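PDB 5CML: OsmC family protein from Rhodothermus marinus, which probably hydrolyses carboxyl esters as a serine esterase, this chain being the alpha/beta-hydrolase esterase domain of a longer protein that also carries an OsmC domain. Local coordinates for residues K4-E9 / A18-P23; K126-I131 / R190-F195. All coordinates share one frame; numbering follows the deposited sequence.

Interaction 1. Residues K4-E9 / A18-P23; sequences KTVTFE and ARLDLP
The phenyl ring of Phe-8 meets Ala-18 at its edge: CE1 of Phe-8 lies 4.0 Å from CB of Ala-18, close to the ring plane, while the ring of Phe-94, on helix 85-98, packs against it. The second flat group, the guanidinium of Arg-19, also works at its edge, where NH1 gives a hydrogen bond of 2.7 Å to OG1 of Thr-5. That bond is bent, 131° at the hydrogen, and OG1 is tilted from the guanidinium plane. Bends at chi2 (-77°) and chi3 (-95°) fold the Arg-19 chain back over the neighbouring strand to reach it. On the other side of the sheet, Val-6 spreads its two methyls: CG2 is 3.8 Å from CB of Ala-18, and CG1 is 3.9 Å from CB of Leu-20. The outer end of Lys-4 extends across Leu-22, its CE 3.9 Å from CD1. Paired backbone bonds join Lys-4 with Leu-20 and Val-6 with Ala-18; Leu-20 N to Lys-4 O is 2.7 Å. The non-hydrogen-bonded pair Thr-5 and Arg-19 lies between them. This register, with only eight residues separating the segments, defines an antiparallel beta hairpin at one border of the alpha/beta-hydrolase sheet.

Interaction 2. Residues K126-I131 / R190-F195; sequences KAVATI and RPLLLF
Two neighbouring parallel strands of the central alpha/beta-hydrolase sheet meet here, their short axes 9° apart and 4.8 Å at closest approach. Four backbone bonds form the ladder, starting with Val-128 N to Pro-191 O at 3.0 Å and finishing with Phe-195 N to Thr-130 O at 2.8 Å; between them, Leu-193 is gripped through both its N, by Val-128 O, and its O, by Thr-130 N. On one face Ala-129 and Leu-193 bring their CB atoms together, and Ile-131 lies beside Phe-195, pointing the same way, with CG1 4.1 Å from CD2. The Phe-195 ring also presents its edge to the carbonyl of Thr-130, CD2 being 3.5 Å from that O. On the other face, chi1 of 62° places OG1 of Thr-130 between its own backbone N and carbonyl carbon, 3.2 Å from CD2 of Leu-194. A water links this OG1, at 2.8 Å, to Phe-195 O, to which it donates. Before the strands begin, CD of Pro-191 sits 3.2 Å from Lys-126 O. Helices 110-118 and 234-252 cover opposite faces, through Thr-130 on Val-115 and Leu-193 on Trp-247, giving the three-layer alpha/beta/alpha sandwich of this fold.

Overall arrangement
Both contacts belong to the same eight-stranded sheet but share no strand: their centres are about 22 Å apart, and their nearest atoms about 13 Å. Interaction 1 pairs the outermost strand 2-9 with strand 15-22, and it is partly buried, its centre about 16 Å from the centre of the chain. Interaction 2 joins inner strand 127-131 to strand 192-196, next to the opposite border strand 219-223; nine of its twelve touching residues are buried. Place is reflected in chemistry. The hairpin has a polar outer face, with Thr-5 and Arg-19, and a mainly apolar one, edged by Lys-4, that rests partly on helix 85-98, whereas the parallel pair is largely apolar on both faces, with helices on each side, and its polar side-chain link runs through a water.

Interaction 1. Residues K4-E9 / A18-P23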
loop_
_atom_site.group_PDB
_atom_site.type_symbol
_atom_site.label_atom_id
_atom_site.label_comp_id
_atom_site.label_asym_id
_atom_site.label_seq_id
_atom_site.Cartn_x
_atom_site.Cartn_y
_atom_site.Cartn_z
ATOM N N LYS A 4 1.048 0.354 -18.589
ATOM C CA LYS A 4 2.350 0.868 -19.006
ATOM C C LYS A 4 3.428 0.646 -17.953
ATOM O O LYS A 4 3.171 0.755 -16.772
ATOM C CB LYS A 4 2.288 2.370 -19.304
ATOM C CG LYS A 4 1.327 2.755 -20.402
ATOM C CD LYS A 4 1.490 4.229 -20.763
ATOM C CE LYS A 4 0.631 4.598 -21.948
ATOM N NZ LYS A 4 0.794 6.032 -22.270
ATOM N N THR A 5 4.652 0.390 -18.404
ATOM C CA THR A 5 5.805 0.374 -17.519
ATOM C C THR A 5 6.344 1.794 -17.419
ATOM O O THR A 5 6.426 2.495 -18.421
ATOM C CB THR A 5 6.887 -0.579 -18.020
ATOM O OG1 THR A 5 6.375 -1.914 -17.999
ATOM C CG2 THR A 5 8.120 -0.515 -17.135
ATOM N N VAL A 6 6.649 2.221 -16.191
ATOM C CA VAL A 6 7.214 3.529 -15.948
ATOM C C VAL A 6 8.472 3.394 -15.135
ATOM O O VAL A 6 8.678 2.411 -14.427
ATOM C CB VAL A 6 6.243 4.485 -15.217
ATOM C CG1 VAL A 6 4.943 4.617 -15.995
ATOM C CG2 VAL A 6 6.002 4.059 -13.778
ATOM N N THR A 7 9.312 4.403 -15.249
ATOM C CA THR A 7 10.537 4.476 -14.478
ATOM C C THR A 7 10.677 5.875 -13.896
ATOM O O THR A 7 10.251 6.855 -14.492
ATOM C CB THR A 7 11.765 4.120 -15.340
ATOM O OG1 THR A 7 11.578 2.824 -15.921
ATOM C CG2 THR A 7 12.967 4.056 -14.499
ATOM N N PHE A 8 11.251 5.954 -12.707
ATOM C CA PHE A 8 11.513 7.232 -12.075
ATOM C C PHE A 8 12.629 7.066 -11.080
ATOM O O PHE A 8 13.004 5.946 -10.742
ATOM C CB PHE A 8 10.277 7.795 -11.377
ATOM C CG PHE A 8 9.653 6.847 -10.386
ATOM C CD1 PHE A 8 8.735 5.904 -10.793
ATOM C CD2 PHE A 8 10.018 6.893 -9.041
ATOM C CE1 PHE A 8 8.167 5.028 -9.883
ATOM C CE2 PHE A 8 9.466 6.025 -8.133
ATOM C CZ PHE A 8 8.530 5.081 -8.556
ATOM N N GLU A 9 13.156 8.192 -10.616
ATOM C CA GLU A 9 14.294 8.181 -9.705
ATOM C C GLU A 9 13.915 8.621 -8.306
ATOM O O GLU A 9 12.980 9.395 -8.132
ATOM C CB GLU A 9 15.401 9.084 -10.234
ATOM C CG GLU A 9 16.102 8.525 -11.447
ATOM C CD GLU A 9 17.289 9.369 -11.871
ATOM O OE1 GLU A 9 17.737 10.226 -11.072
ATOM O OE2 GLU A 9 17.767 9.175 -13.007
ATOM N N ALA A 18 7.871 0.826 -11.988
ATOM C CA ALA A 18 6.516 0.606 -11.529
ATOM C C ALA A 18 5.643 0.348 -12.743
ATOM O O ALA A 18 6.112 0.412 -13.875
ATOM C CB ALA A 18 6.018 1.800 -10.737
ATOM N N ARG A 19 4.388 0.022 -12.493
ATOM C CA ARG A 19 3.415 -0.203 -13.552
ATOM C C ARG A 19 2.277 0.786 -13.359
ATOM O O ARG A 19 1.801 0.968 -12.246
ATOM C CB ARG A 19 2.890 -1.645 -13.525
ATOM C CG ARG A 19 3.961 -2.692 -13.774
ATOM C CD ARG A 19 4.320 -2.799 -15.236
ATOM N NE ARG A 19 3.562 -3.871 -15.872
ATOM C CZ ARG A 19 3.444 -4.048 -17.189
ATOM N NH1 ARG A 19 4.027 -3.213 -18.038
ATOM N NH2 ARG A 19 2.724 -5.063 -17.654
ATOM N N LEU A 20 1.883 1.441 -14.447
ATOM C CA LEU A 20 0.813 2.422 -14.435
ATOM C C LEU A 20 -0.370 1.886 -15.234
ATOM O O LEU A 20 -0.253 1.613 -16.423
ATOM C CB LEU A 20 1.301 3.755 -15.017
ATOM C CG LEU A 20 0.253 4.857 -15.113
ATOM C CD1 LEU A 20 -0.253 5.242 -13.740
ATOM C CD2 LEU A 20 0.830 6.058 -15.847
ATOM N N ASP A 21 -1.491 1.702 -14.553
ATOM C CA ASP A 21 -2.706 1.166 -15.152
ATOM C C ASP A 21 -3.666 2.322 -15.392
ATOM O O ASP A 21 -4.003 3.053 -14.451
ATOM C CB ASP A 21 -3.352 0.131 -14.224
ATOM C CG ASP A 21 -2.467 -1.086 -13.964
ATOM O OD1 ASP A 21 -1.503 -1.331 -14.703
ATOM O OD2 ASP A 21 -2.749 -1.829 -13.003
ATOM N N LEU A 22 -4.035 2.539 -16.653
ATOM C CA LEU A 22 -4.821 3.698 -17.046
ATOM C C LEU A 22 -6.242 3.289 -17.426
ATOM O O LEU A 22 -6.436 2.225 -18.009
ATOM C CB LEU A 22 -4.151 4.394 -18.228
ATOM C CG LEU A 22 -2.761 4.976 -17.925
ATOM C CD1 LEU A 22 -2.033 5.265 -19.192
ATOM C CD2 LEU A 22 -2.858 6.240 -17.078
ATOM N N PRO A 23 -7.239 4.136 -17.122
ATOM C CA PRO A 23 -8.621 3.800 -17.474
ATOM C C PRO A 23 -8.935 4.204 -18.918
ATOM O O PRO A 23 -8.101 4.865 -19.569
ATOM C CB PRO A 23 -9.426 4.635 -16.495
ATOM C CG PRO A 23 -8.647 5.843 -16.334
ATOM C CD PRO A 23 -7.187 5.400 -16.369
#

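Interaction 2. Residues K126-I131 / R190-F195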
loop_
_atom_site.group_PDB
_atom_site.type_symbol
_atom_site.label_atom_id
_atom_site.label_comp_id
_atom_site.label_asym_id
_atom_site.label_seq_id
_atom_site.Cartn_x
_atom_site.Cartn_y
_atom_site.Cartn_z
ATOM N N LYS A 126 -6.618 12.587 -0.600
ATOM C CA LYS A 126 -7.953 12.827 -0.059
ATOM C C LYS A 126 -8.521 11.608 0.653
ATOM O O LYS A 126 -9.526 11.706 1.338
ATOM C CB LYS A 126 -8.906 13.257 -1.178
ATOM C CG LYS A 126 -8.456 14.519 -1.909
ATOM C CD LYS A 126 -8.453 15.736 -0.989
ATOM C CE LYS A 126 -8.028 17.022 -1.723
ATOM N NZ LYS A 126 -7.128 17.889 -0.881
ATOM N N ALA A 127 -7.896 10.457 0.472
ATOM C CA ALA A 127 -8.408 9.207 1.041
ATOM C C ALA A 127 -7.308 8.168 1.084
ATOM O O ALA A 127 -6.396 8.192 0.248
ATOM C CB ALA A 127 -9.607 8.682 0.236
ATOM N N VAL A 128 -7.356 7.295 2.096
ATOM C CA VAL A 128 -6.351 6.258 2.272
ATOM C C VAL A 128 -7.038 4.946 2.560
ATOM O O VAL A 128 -7.997 4.905 3.335
ATOM C CB VAL A 128 -5.383 6.579 3.445
ATOM C CG1 VAL A 128 -4.328 5.460 3.645
ATOM C CG2 VAL A 128 -4.737 7.950 3.259
ATOM N N ALA A 129 -6.535 3.874 1.956
ATOM C CA ALA A 129 -7.109 2.545 2.141
ATOM C C ALA A 129 -5.964 1.548 2.303
ATOM O O ALA A 129 -4.932 1.646 1.607
ATOM C CB ALA A 129 -8.003 2.152 0.967
ATOM N N THR A 130 -6.129 0.593 3.213
ATOM C CA THR A 130 -5.114 -0.427 3.402
ATOM C C THR A 130 -5.715 -1.813 3.465
ATOM O O THR A 130 -6.899 -1.970 3.753
ATOM C CB THR A 130 -4.286 -0.191 4.700
ATOM O OG1 THR A 130 -5.141 -0.266 5.841
ATOM C CG2 THR A 130 -3.606 1.170 4.670
ATOM N N ILE A 131 -4.869 -2.802 3.203
ATOM C CA ILE A 131 -5.256 -4.215 3.169
ATOM C C ILE A 131 -4.268 -5.023 4.015
ATOM O O ILE A 131 -3.088 -5.134 3.661
ATOM C CB ILE A 131 -5.252 -4.766 1.730
ATOM C CG1 ILE A 131 -6.067 -3.868 0.804
ATOM C CG2 ILE A 131 -5.726 -6.218 1.675
ATOM C CD1 ILE A 131 -5.601 -3.901 -0.636
ATOM N N ARG A 190 -7.826 12.476 7.169
ATOM C CA ARG A 190 -8.337 12.028 5.869
ATOM C C ARG A 190 -9.184 10.790 6.087
ATOM O O ARG A 190 -8.932 10.015 6.993
ATOM C CB ARG A 190 -7.214 11.696 4.864
ATOM C CG ARG A 190 -6.337 12.866 4.375
ATOM C CD ARG A 190 -7.157 13.952 3.668
ATOM N NE ARG A 190 -6.340 15.057 3.163
ATOM C CZ ARG A 190 -5.989 16.131 3.871
ATOM N NH1 ARG A 190 -6.366 16.272 5.142
ATOM N NH2 ARG A 190 -5.254 17.076 3.300
ATOM N N PRO A 191 -10.194 10.594 5.245
ATOM C CA PRO A 191 -10.962 9.348 5.341
ATOM C C PRO A 191 -10.091 8.101 5.160
ATOM O O PRO A 191 -9.190 8.046 4.307
ATOM C CB PRO A 191 -11.975 9.471 4.200
ATOM C CG PRO A 191 -12.108 10.913 3.943
ATOM C CD PRO A 191 -10.776 11.538 4.279
ATOM N N LEU A 192 -10.400 7.094 5.970
ATOM C CA LEU A 192 -9.664 5.838 6.036
ATOM C C LEU A 192 -10.584 4.647 5.800
ATOM O O LEU A 192 -11.674 4.579 6.375
ATOM C CB LEU A 192 -9.015 5.699 7.412
ATOM C CG LEU A 192 -8.328 4.367 7.732
ATOM C CD1 LEU A 192 -7.129 4.141 6.842
ATOM C CD2 LEU A 192 -7.932 4.285 9.206
ATOM N N LEU A 193 -10.118 3.703 4.997
ATOM C CA LEU A 193 -10.805 2.421 4.802
ATOM C C LEU A 193 -9.823 1.279 5.040
ATOM O O LEU A 193 -8.804 1.160 4.356
ATOM C CB LEU A 193 -11.422 2.342 3.388
ATOM C CG LEU A 193 -11.992 0.977 2.991
ATOM C CD1 LEU A 193 -13.116 0.527 3.963
ATOM C CD2 LEU A 193 -12.513 1.010 1.550
ATOM N N LEU A 194 -10.110 0.469 6.050
ATOM C CA LEU A 194 -9.302 -0.688 6.386
ATOM C C LEU A 194 -9.951 -1.969 5.898
ATOM O O LEU A 194 -11.088 -2.241 6.262
ATOM C CB LEU A 194 -9.142 -0.801 7.904
ATOM C CG LEU A 194 -8.504 0.393 8.614
ATOM C CD1 LEU A 194 -8.839 0.345 10.101
ATOM C CD2 LEU A 194 -7.005 0.367 8.393
ATOM N N PHE A 195 -9.221 -2.761 5.125
ATOM C CA PHE A 195 -9.626 -4.123 4.783
ATOM C C PHE A 195 -8.782 -5.094 5.565
ATOM O O PHE A 195 -7.569 -4.904 5.649
ATOM C CB PHE A 195 -9.410 -4.441 3.306
ATOM C CG PHE A 195 -10.261 -3.660 2.343
ATOM C CD1 PHE A 195 -11.485 -4.147 1.925
ATOM C CD2 PHE A 195 -9.794 -2.478 1.783
ATOM C CE1 PHE A 195 -12.242 -3.441 0.980
ATOM C CE2 PHE A 195 -10.542 -1.784 0.859
ATOM C CZ PHE A 195 -11.772 -2.271 0.459
HETATM O O HOH W 1 -5.641 -2.840 6.684
#